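Local coordinates for protein telomerase reverse transcriptase (Takifugu rubripes, PDB 4LMO) that elongates telomeres as the catalytic reverse transcriptase of telomerase, copying a template in the enzyme's RNA, and is represented here by its RNA-binding domain, at residues Arg18-Arg21 against Ser22-Leu25; Phe212-Gly215 against Leu216-Cys220; Lys243-Asp246 against Leu247-Ser251. All coordinates share one frame; numbering follows the deposited sequence.

How the contacts relate
Contact 2 is the buried one of the three, a stretch of helix 191-220 near the middle of the domain. Contacts 1 and 3 are surface contacts, though contact 1 turns its Phe23 side to the core: loop 18-25 puts Met20 and Phe23 on Leu216, and Met20 on Cys220, so contacts 1 and 2, about 8 Å apart between centres, share one apolar layer. Contact 3 lies on helix 238-251, its centre about 23 Å from that of contact 1 and about 24 Å from that of contact 2. Contact 2 pairs helical backbone with aliphatic and aromatic groups, contact 1 joins a sulfur-aromatic pair to a turn bridged by a single water, and contact 3 adds charged and amide side chains.

Contact 1 of 3, residues Arg18-Arg21 against Ser22-Leu25; sequences RGMR and SFLL
Met20 and Phe23 run side by side and point the same way, and this is the close-packed half of the turn. The methyl CE of Met20 does the touching, coming obliquely to the ring 3.6 Å from Phe23 CD2. The thioether sulfur follows behind it, with Met20 SD 4.9 Å from the centroid of the Phe23 ring, 32° off the ring normal: a Met-aromatic contact. Bends at chi2 (-62°) and chi3 (-76°) fold the methionine back, bringing its methyl to the ring although its CB starts away from residues 22-25. In the backbone of the same turn, Phe23 N donates to Met20 O at 3.1 Å, with the donor well above the carbonyl plane; Asn26 ND2 binds the same oxygen. This i to i+3 bond closes a type I beta turn, with Arg21 and Ser22 at its corners, in the loop between helix 6-15, which carries the TFLY motif involved in RNA binding, and strand 29-30. The other side of the turn is looser and works through water 1, which accepts from Arg18 N at 2.8 Å, donates to Gly19 O at 2.9 Å and bonds Ser22 OG at 2.9 Å. Ser22 OG sits 3.8 Å from Gly19 O, and the water bridges them. Gly19 has backbone angles at which a CB would jam against the preceding carbonyl.

Contact 2 of 3, residues Phe212-Gly215 against Leu216-Cys220; sequences FVVG and LVRAC
Residues 212-220 form the last turns of helix 191-220, and four i to i+4 bonds tie Phe212-Gly215 to Leu216-Cys220. Leu216 N reaches Phe212 O at 3.0 Å, and Val217 N meets Val213 O at 3.2 Å. Arg218 N donates to Val214 O at 2.8 Å and Ala219 N to Gly215 O at 3.0 Å. Cys220 N carries the i to i+4 series on to Leu216 O.

On the buried face Phe212 and Leu216 meet one turn apart. Leu216 CD1 comes obliquely to the Phe212 ring, 3.6 Å from CE2. The phenylalanine's CB starts away from the next turn, but with CG anti to the backbone N (chi1 -167°) its ring swings back to the leucine. Leu216 also lies over the backbone, its CG 3.3 Å from Phe212 O. Beyond the pair, Phe212 packs on Leu130 and Val133 of helix 119-133, while Leu216 meets Cys129 of that helix, Tyr88 and the loop 18-25. Replacing Leu216 by an alanine would probably open a gap where Phe212, Cys129 and the loop side chains converge, and let the Phe212 ring turn more freely.

On another face of the helix Val217 CG2 lies 3.4 Å from Val213 O, and the exposed Arg218 sets its CB 3.3 Å from Val214 O before its guanidinium leads away from Phe212-Gly215. Between the segments, polar bonding is thus confined to the backbone, and the side chains meet through apolar contact, consistent with a helix whose Phe212-Leu216 side is buried in the domain.

Contact 3 of 3, residues Lys243-Asp246 against Leu247-Ser251; sequences KLQD and LAFRS
Lys243-Asp246 runs on into Leu247 and Ala248 along helix 238-251, with Leu247 N donating to Lys243 O and Ala248 N to Leu244 O, both at 3.0 Å. This helix lies near the C-terminal end of the chain, a fragment holding the RNA-binding domain. Phe249 N lies 3.1 Å from Gln245 O in a hydrogen bond bent to 137°, and makes a second, weak bond to Asp246 O.

On one face the contact is made by carbon atoms: Lys243 lays its aliphatic part against Leu247, with Lys243 CG 4.0 Å from Leu247 CD1 and the two chains crossing at a slant. Leu247 then packs on Leu109 and Phe112 of helix 109-112, as Leu244 does on Phe112 and Ala248 on Leu109.

Gln245 and Phe249 run alongside each other on another face, amide and ring planes 45° apart. The amide oxygen does the touching: Gln245 OE1 is 3.5 Å from Phe249 CE2, brought there by a bend at chi2 (-63°) in a chain whose CB starts away from the next turn. The backbone oxygen of Gln245 lies in the ring plane at the edge, Gln245 O being 3.1 Å from Phe249 CD2.

Asp246 and Arg250 give the exposed side its charge pair. The carboxylate meets mainly the methylene of the arginine, Asp246 OD1 to Arg250 CD being 3.3 Å. Their salt bridge is long, and no N-H points at the acid: Asp246 OD2 stands 3.6 Å from Arg250 NE, well out of the guanidinium plane, and that NE, buried by the contact, has no hydrogen-bond partner in the model.

Contact 1 of 3, residues Arg18-Arg21 against Ser22-Leu25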
ATOM      1  N   ARG A  18      -6.536 -11.887   0.488  1.00 37.41           N
ATOM      2  CA  ARG A  18      -7.836 -12.021   1.158  1.00 38.72           C
ATOM      3  C   ARG A  18      -8.632 -10.714   1.156  1.00 38.75           C
ATOM      4  O   ARG A  18      -9.612 -10.581   1.888  1.00 39.92           O
ATOM      5  CB  ARG A  18      -7.660 -12.505   2.607  1.00 39.95           C
ATOM      6  CG  ARG A  18      -6.829 -13.770   2.786  1.00 41.23           C
ATOM      7  CD  ARG A  18      -7.627 -15.039   2.540  1.00 43.05           C
ATOM      8  NE  ARG A  18      -6.820 -16.223   2.827  1.00 43.72           N
ATOM      9  CZ  ARG A  18      -7.259 -17.478   2.781  1.00 44.63           C
ATOM     10  NH1 ARG A  18      -8.519 -17.748   2.460  1.00 45.10           N
ATOM     11  NH2 ARG A  18      -6.427 -18.471   3.061  1.00 45.53           N
ATOM     12  N   GLY A  19      -8.209  -9.752   0.344  1.00 38.58           N
ATOM     13  CA  GLY A  19      -8.903  -8.472   0.263  1.00 38.91           C
ATOM     14  C   GLY A  19      -8.442  -7.441   1.276  1.00 38.99           C
ATOM     15  O   GLY A  19      -7.493  -7.667   2.031  1.00 38.09           O
ATOM     16  N   MET A  20      -9.153  -6.317   1.304  1.00 39.66           N
ATOM     17  CA  MET A  20      -8.723  -5.114   2.016  1.00 40.55           C
ATOM     18  C   MET A  20      -8.831  -5.152   3.542  1.00 41.84           C
ATOM     19  O   MET A  20      -8.292  -4.276   4.219  1.00 42.01           O
ATOM     20  CB  MET A  20      -9.469  -3.894   1.468  1.00 40.49           C
ATOM     21  CG  MET A  20      -9.052  -3.501   0.060  1.00 40.05           C
ATOM     22  SD  MET A  20      -7.315  -3.032  -0.037  1.00 39.25           S
ATOM     23  CE  MET A  20      -7.371  -1.400   0.694  1.00 39.39           C
ATOM     24  N   ARG A  21      -9.511  -6.160   4.083  1.00 43.34           N
ATOM     25  CA  ARG A  21      -9.730  -6.245   5.528  1.00 45.18           C
ATOM     26  C   ARG A  21      -8.423  -6.333   6.326  1.00 43.68           C
ATOM     27  O   ARG A  21      -8.314  -5.756   7.408  1.00 43.91           O
ATOM     28  CB  ARG A  21     -10.655  -7.417   5.871  1.00 48.33           C
ATOM     29  CG  ARG A  21     -11.467  -7.212   7.142  1.00 51.94           C
ATOM     30  CD  ARG A  21     -12.463  -8.341   7.375  1.00 55.37           C
ATOM     31  NE  ARG A  21     -13.532  -8.370   6.375  1.00 56.89           N
ATOM     32  CZ  ARG A  21     -14.693  -7.727   6.487  1.00 58.94           C
ATOM     33  NH1 ARG A  21     -14.957  -6.990   7.560  1.00 59.85           N
ATOM     34  NH2 ARG A  21     -15.596  -7.822   5.519  1.00 59.52           N
ATOM     35  N   SER A  22      -7.433  -7.039   5.784  1.00 42.72           N
ATOM     36  CA  SER A  22      -6.134  -7.175   6.448  1.00 41.33           C
ATOM     37  C   SER A  22      -5.081  -6.177   5.941  1.00 39.52           C
ATOM     38  O   SER A  22      -3.890  -6.323   6.229  1.00 39.50           O
ATOM     39  CB  SER A  22      -5.620  -8.616   6.345  1.00 41.94           C
ATOM     40  OG  SER A  22      -5.496  -9.019   4.996  1.00 43.12           O
ATOM     41  N   PHE A  23      -5.527  -5.164   5.201  1.00 37.49           N
ATOM     42  CA  PHE A  23      -4.648  -4.092   4.729  1.00 35.58           C
ATOM     43  C   PHE A  23      -4.241  -3.176   5.882  1.00 35.18           C
ATOM     44  O   PHE A  23      -5.063  -2.846   6.741  1.00 35.50           O
ATOM     45  CB  PHE A  23      -5.333  -3.289   3.615  1.00 34.92           C
ATOM     46  CG  PHE A  23      -4.551  -2.092   3.148  1.00 34.04           C
ATOM     47  CD1 PHE A  23      -3.328  -2.245   2.503  1.00 33.32           C
ATOM     48  CD2 PHE A  23      -5.049  -0.808   3.333  1.00 34.07           C
ATOM     49  CE1 PHE A  23      -2.613  -1.140   2.066  1.00 32.92           C
ATOM     50  CE2 PHE A  23      -4.342   0.301   2.892  1.00 33.86           C
ATOM     51  CZ  PHE A  23      -3.121   0.134   2.261  1.00 33.07           C
ATOM     52  N   LEU A  24      -2.972  -2.769   5.877  1.00 33.72           N
ATOM     53  CA  LEU A  24      -2.373  -1.954   6.942  1.00 33.56           C
ATOM     54  C   LEU A  24      -3.272  -0.857   7.532  1.00 34.02           C
ATOM     55  O   LEU A  24      -3.436  -0.775   8.750  1.00 33.83           O
ATOM     56  CB  LEU A  24      -1.039  -1.356   6.470  1.00 32.44           C
ATOM     57  CG  LEU A  24      -0.319  -0.320   7.347  1.00 32.68           C
ATOM     58  CD1 LEU A  24      -0.012  -0.842   8.746  1.00 32.18           C
ATOM     59  CD2 LEU A  24       0.953   0.154   6.657  1.00 31.74           C
ATOM     60  N   LEU A  25      -3.844  -0.022   6.669  1.00 34.23           N
ATOM     61  CA  LEU A  25      -4.622   1.133   7.119  1.00 35.10           C
ATOM     62  C   LEU A  25      -6.011   0.769   7.660  1.00 36.32           C
ATOM     63  O   LEU A  25      -6.702   1.620   8.222  1.00 37.22           O
ATOM     64  CB  LEU A  25      -4.724   2.188   6.010  1.00 34.50           C
ATOM     65  CG  LEU A  25      -3.448   2.856   5.482  1.00 33.81           C
ATOM     66  CD1 LEU A  25      -3.802   3.921   4.453  1.00 33.35           C
ATOM     67  CD2 LEU A  25      -2.617   3.457   6.608  1.00 33.59           C
TER
HETATM   68  O   HOH W   1      -5.585  -9.796   2.160  1.00 31.22           O

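Contact 2 of 3, residues Phe212-Gly215 against Leu216-Cys220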
ATOM      1  N   PHE A 212       2.258   1.000   1.610  1.00 28.46           N
ATOM      2  CA  PHE A 212       1.025   1.318   0.899  1.00 28.45           C
ATOM      3  C   PHE A 212       0.867   0.522  -0.398  1.00 27.97           C
ATOM      4  O   PHE A 212      -0.029  -0.318  -0.501  1.00 28.02           O
ATOM      5  CB  PHE A 212       0.894   2.832   0.656  1.00 28.70           C
ATOM      6  CG  PHE A 212      -0.477   3.259   0.207  1.00 28.85           C
ATOM      7  CD1 PHE A 212      -1.518   3.375   1.121  1.00 29.05           C
ATOM      8  CD2 PHE A 212      -0.729   3.544  -1.130  1.00 28.95           C
ATOM      9  CE1 PHE A 212      -2.785   3.762   0.710  1.00 29.29           C
ATOM     10  CE2 PHE A 212      -1.992   3.933  -1.549  1.00 29.01           C
ATOM     11  CZ  PHE A 212      -3.022   4.039  -0.627  1.00 29.52           C
ATOM     12  N   VAL A 213       1.740   0.773  -1.371  1.00 27.82           N
ATOM     13  CA  VAL A 213       1.626   0.155  -2.697  1.00 27.53           C
ATOM     14  C   VAL A 213       1.666  -1.374  -2.647  1.00 27.62           C
ATOM     15  O   VAL A 213       0.744  -2.039  -3.132  1.00 27.94           O
ATOM     16  CB  VAL A 213       2.674   0.722  -3.683  1.00 27.77           C
ATOM     17  CG1 VAL A 213       2.778  -0.137  -4.940  1.00 27.75           C
ATOM     18  CG2 VAL A 213       2.325   2.161  -4.044  1.00 27.37           C
ATOM     19  N   VAL A 214       2.714  -1.923  -2.040  1.00 27.31           N
ATOM     20  CA  VAL A 214       2.854  -3.377  -1.894  1.00 27.07           C
ATOM     21  C   VAL A 214       1.724  -3.975  -1.043  1.00 26.67           C
ATOM     22  O   VAL A 214       1.259  -5.086  -1.313  1.00 26.71           O
ATOM     23  CB  VAL A 214       4.249  -3.755  -1.347  1.00 26.86           C
ATOM     24  CG1 VAL A 214       4.295  -5.201  -0.873  1.00 26.91           C
ATOM     25  CG2 VAL A 214       5.307  -3.510  -2.415  1.00 26.89           C
ATOM     26  N   GLY A 215       1.280  -3.225  -0.037  1.00 26.48           N
ATOM     27  CA  GLY A 215       0.128  -3.613   0.781  1.00 26.61           C
ATOM     28  C   GLY A 215      -1.113  -3.870  -0.054  1.00 26.68           C
ATOM     29  O   GLY A 215      -1.784  -4.889   0.111  1.00 27.14           O
ATOM     30  N   LEU A 216      -1.405  -2.949  -0.966  1.00 26.64           N
ATOM     31  CA  LEU A 216      -2.548  -3.076  -1.864  1.00 27.27           C
ATOM     32  C   LEU A 216      -2.426  -4.296  -2.769  1.00 27.48           C
ATOM     33  O   LEU A 216      -3.391  -5.038  -2.956  1.00 27.81           O
ATOM     34  CB  LEU A 216      -2.704  -1.807  -2.706  1.00 27.55           C
ATOM     35  CG  LEU A 216      -2.970  -0.513  -1.931  1.00 27.98           C
ATOM     36  CD1 LEU A 216      -2.821   0.696  -2.841  1.00 27.91           C
ATOM     37  CD2 LEU A 216      -4.343  -0.539  -1.279  1.00 28.79           C
ATOM     38  N   VAL A 217      -1.231  -4.495  -3.320  1.00 27.80           N
ATOM     39  CA  VAL A 217      -0.945  -5.636  -4.177  1.00 28.14           C
ATOM     40  C   VAL A 217      -1.116  -6.943  -3.395  1.00 29.07           C
ATOM     41  O   VAL A 217      -1.776  -7.871  -3.872  1.00 29.54           O
ATOM     42  CB  VAL A 217       0.461  -5.524  -4.816  1.00 28.00           C
ATOM     43  CG1 VAL A 217       0.771  -6.737  -5.681  1.00 28.10           C
ATOM     44  CG2 VAL A 217       0.572  -4.255  -5.647  1.00 27.59           C
ATOM     45  N   ARG A 218      -0.543  -6.998  -2.190  1.00 29.55           N
ATOM     46  CA  ARG A 218      -0.666  -8.163  -1.302  1.00 30.39           C
ATOM     47  C   ARG A 218      -2.113  -8.515  -0.961  1.00 30.14           C
ATOM     48  O   ARG A 218      -2.483  -9.690  -0.958  1.00 30.51           O
ATOM     49  CB  ARG A 218       0.122  -7.950  -0.005  1.00 31.77           C
ATOM     50  CG  ARG A 218       1.531  -8.521  -0.020  1.00 33.61           C
ATOM     51  CD  ARG A 218       2.244  -8.362   1.320  1.00 34.75           C
ATOM     52  NE  ARG A 218       1.441  -8.830   2.454  1.00 37.20           N
ATOM     53  CZ  ARG A 218       1.364 -10.093   2.874  1.00 38.31           C
ATOM     54  NH1 ARG A 218       2.039 -11.057   2.260  1.00 39.62           N
ATOM     55  NH2 ARG A 218       0.601 -10.396   3.915  1.00 38.37           N
ATOM     56  N   ALA A 219      -2.922  -7.499  -0.676  1.00 29.64           N
ATOM     57  CA  ALA A 219      -4.306  -7.705  -0.258  1.00 29.94           C
ATOM     58  C   ALA A 219      -5.240  -8.081  -1.413  1.00 30.63           C
ATOM     59  O   ALA A 219      -5.978  -9.067  -1.325  1.00 30.70           O
ATOM     60  CB  ALA A 219      -4.824  -6.476   0.476  1.00 30.13           C
ATOM     61  N   CYS A 220      -5.187  -7.305  -2.497  1.00 30.69           N
ATOM     62  CA  CYS A 220      -6.164  -7.401  -3.586  1.00 31.60           C
ATOM     63  C   CYS A 220      -5.849  -8.455  -4.643  1.00 31.74           C
ATOM     64  O   CYS A 220      -6.722  -8.830  -5.425  1.00 31.82           O
ATOM     65  CB  CYS A 220      -6.329  -6.040  -4.264  1.00 31.72           C
ATOM     66  SG  CYS A 220      -6.815  -4.722  -3.133  1.00 32.84           S
TER

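Contact 3 of 3, residues Lys243-Asp246 against Leu247-Ser251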
ATOM      1  N   LYS A 243     -11.657 -18.444  -6.394  1.00 40.44           N
ATOM      2  CA  LYS A 243     -12.469 -19.293  -7.272  1.00 41.92           C
ATOM      3  C   LYS A 243     -11.651 -20.447  -7.867  1.00 42.12           C
ATOM      4  O   LYS A 243     -12.129 -21.581  -7.929  1.00 43.00           O
ATOM      5  CB  LYS A 243     -13.104 -18.459  -8.393  1.00 42.53           C
ATOM      6  CG  LYS A 243     -14.155 -19.189  -9.226  1.00 44.37           C
ATOM      7  CD  LYS A 243     -15.581 -18.771  -8.883  1.00 45.37           C
ATOM      8  CE  LYS A 243     -16.147 -19.518  -7.681  1.00 46.86           C
ATOM      9  NZ  LYS A 243     -17.619 -19.317  -7.549  1.00 47.84           N
ATOM     10  N   LEU A 244     -10.425 -20.153  -8.301  1.00 41.77           N
ATOM     11  CA  LEU A 244      -9.535 -21.177  -8.862  1.00 42.74           C
ATOM     12  C   LEU A 244      -9.175 -22.254  -7.840  1.00 43.94           C
ATOM     13  O   LEU A 244      -9.169 -23.440  -8.166  1.00 45.34           O
ATOM     14  CB  LEU A 244      -8.259 -20.551  -9.438  1.00 41.53           C
ATOM     15  CG  LEU A 244      -8.332 -19.799 -10.772  1.00 41.10           C
ATOM     16  CD1 LEU A 244      -7.054 -19.006 -10.995  1.00 39.72           C
ATOM     17  CD2 LEU A 244      -8.592 -20.737 -11.945  1.00 41.23           C
ATOM     18  N   GLN A 245      -8.880 -21.833  -6.611  1.00 44.14           N
ATOM     19  CA  GLN A 245      -8.580 -22.760  -5.520  1.00 45.37           C
ATOM     20  C   GLN A 245      -9.769 -23.664  -5.208  1.00 47.67           C
ATOM     21  O   GLN A 245      -9.605 -24.869  -5.013  1.00 48.97           O
ATOM     22  CB  GLN A 245      -8.152 -21.997  -4.260  1.00 43.87           C
ATOM     23  CG  GLN A 245      -6.771 -21.368  -4.349  1.00 42.13           C
ATOM     24  CD  GLN A 245      -5.670 -22.398  -4.523  1.00 42.11           C
ATOM     25  OE1 GLN A 245      -5.520 -23.306  -3.705  1.00 42.50           O
ATOM     26  NE2 GLN A 245      -4.897 -22.262  -5.590  1.00 41.30           N
ATOM     27  N   ASP A 246     -10.959 -23.069  -5.175  1.00 49.46           N
ATOM     28  CA  ASP A 246     -12.196 -23.786  -4.885  1.00 52.43           C
ATOM     29  C   ASP A 246     -12.500 -24.881  -5.911  1.00 53.68           C
ATOM     30  O   ASP A 246     -12.764 -26.025  -5.539  1.00 55.84           O
ATOM     31  CB  ASP A 246     -13.369 -22.805  -4.793  1.00 53.97           C
ATOM     32  CG  ASP A 246     -14.667 -23.480  -4.388  1.00 56.95           C
ATOM     33  OD1 ASP A 246     -14.656 -24.264  -3.411  1.00 58.50           O
ATOM     34  OD2 ASP A 246     -15.699 -23.223  -5.042  1.00 58.74           O
ATOM     35  N   LEU A 247     -12.457 -24.523  -7.195  1.00 53.40           N
ATOM     36  CA  LEU A 247     -12.771 -25.455  -8.281  1.00 53.60           C
ATOM     37  C   LEU A 247     -11.700 -26.530  -8.463  1.00 53.63           C
ATOM     38  O   LEU A 247     -11.999 -27.641  -8.903  1.00 53.72           O
ATOM     39  CB  LEU A 247     -12.980 -24.701  -9.599  1.00 53.75           C
ATOM     40  CG  LEU A 247     -14.133 -23.700  -9.725  1.00 53.50           C
ATOM     41  CD1 LEU A 247     -13.878 -22.761 -10.893  1.00 53.39           C
ATOM     42  CD2 LEU A 247     -15.476 -24.399  -9.887  1.00 54.68           C
ATOM     43  N   ALA A 248     -10.458 -26.191  -8.127  1.00 53.81           N
ATOM     44  CA  ALA A 248      -9.350 -27.143  -8.194  1.00 54.72           C
ATOM     45  C   ALA A 248      -9.436 -28.194  -7.088  1.00 56.07           C
ATOM     46  O   ALA A 248      -9.032 -29.342  -7.286  1.00 56.47           O
ATOM     47  CB  ALA A 248      -8.015 -26.414  -8.132  1.00 53.51           C
ATOM     48  N   PHE A 249      -9.970 -27.797  -5.934  1.00 57.16           N
ATOM     49  CA  PHE A 249     -10.053 -28.678  -4.768  1.00 59.80           C
ATOM     50  C   PHE A 249     -11.452 -29.246  -4.515  1.00 63.72           C
ATOM     51  O   PHE A 249     -11.720 -29.801  -3.448  1.00 65.68           O
ATOM     52  CB  PHE A 249      -9.511 -27.969  -3.520  1.00 57.33           C
ATOM     53  CG  PHE A 249      -8.011 -27.892  -3.472  1.00 56.13           C
ATOM     54  CD1 PHE A 249      -7.269 -28.910  -2.884  1.00 56.41           C
ATOM     55  CD2 PHE A 249      -7.337 -26.807  -4.021  1.00 54.61           C
ATOM     56  CE1 PHE A 249      -5.886 -28.845  -2.841  1.00 55.83           C
ATOM     57  CE2 PHE A 249      -5.954 -26.736  -3.981  1.00 53.93           C
ATOM     58  CZ  PHE A 249      -5.226 -27.756  -3.390  1.00 54.40           C
ATOM     59  N   ARG A 250     -12.335 -29.108  -5.501  1.00 67.57           N
ATOM     60  CA  ARG A 250     -13.663 -29.722  -5.454  1.00 72.22           C
ATOM     61  C   ARG A 250     -13.733 -30.965  -6.337  1.00 75.97           C
ATOM     62  O   ARG A 250     -14.363 -31.959  -5.974  1.00 77.34           O
ATOM     63  CB  ARG A 250     -14.737 -28.717  -5.870  1.00 71.85           C
ATOM     64  CG  ARG A 250     -15.534 -28.141  -4.709  1.00 71.96           C
ATOM     65  CD  ARG A 250     -16.050 -26.739  -5.004  1.00 71.47           C
ATOM     66  NE  ARG A 250     -16.384 -26.519  -6.412  1.00 71.72           N
ATOM     67  CZ  ARG A 250     -17.566 -26.784  -6.964  1.00 72.59           C
ATOM     68  NH1 ARG A 250     -18.554 -27.290  -6.236  1.00 73.83           N
ATOM     69  NH2 ARG A 250     -17.759 -26.543  -8.254  1.00 71.91           N
ATOM     70  N   SER A 251     -13.086 -30.895  -7.498  1.00 78.95           N
ATOM     71  CA  SER A 251     -13.015 -32.019  -8.428  1.00 82.72           C
ATOM     72  C   SER A 251     -12.118 -33.133  -7.883  1.00 84.57           C
ATOM     73  O   SER A 251     -12.385 -34.319  -8.095  1.00 85.46           O
ATOM     74  CB  SER A 251     -12.506 -31.547  -9.793  1.00 82.66           C
ATOM     75  OG  SER A 251     -12.565 -32.588 -10.752  1.00 84.15           O
TER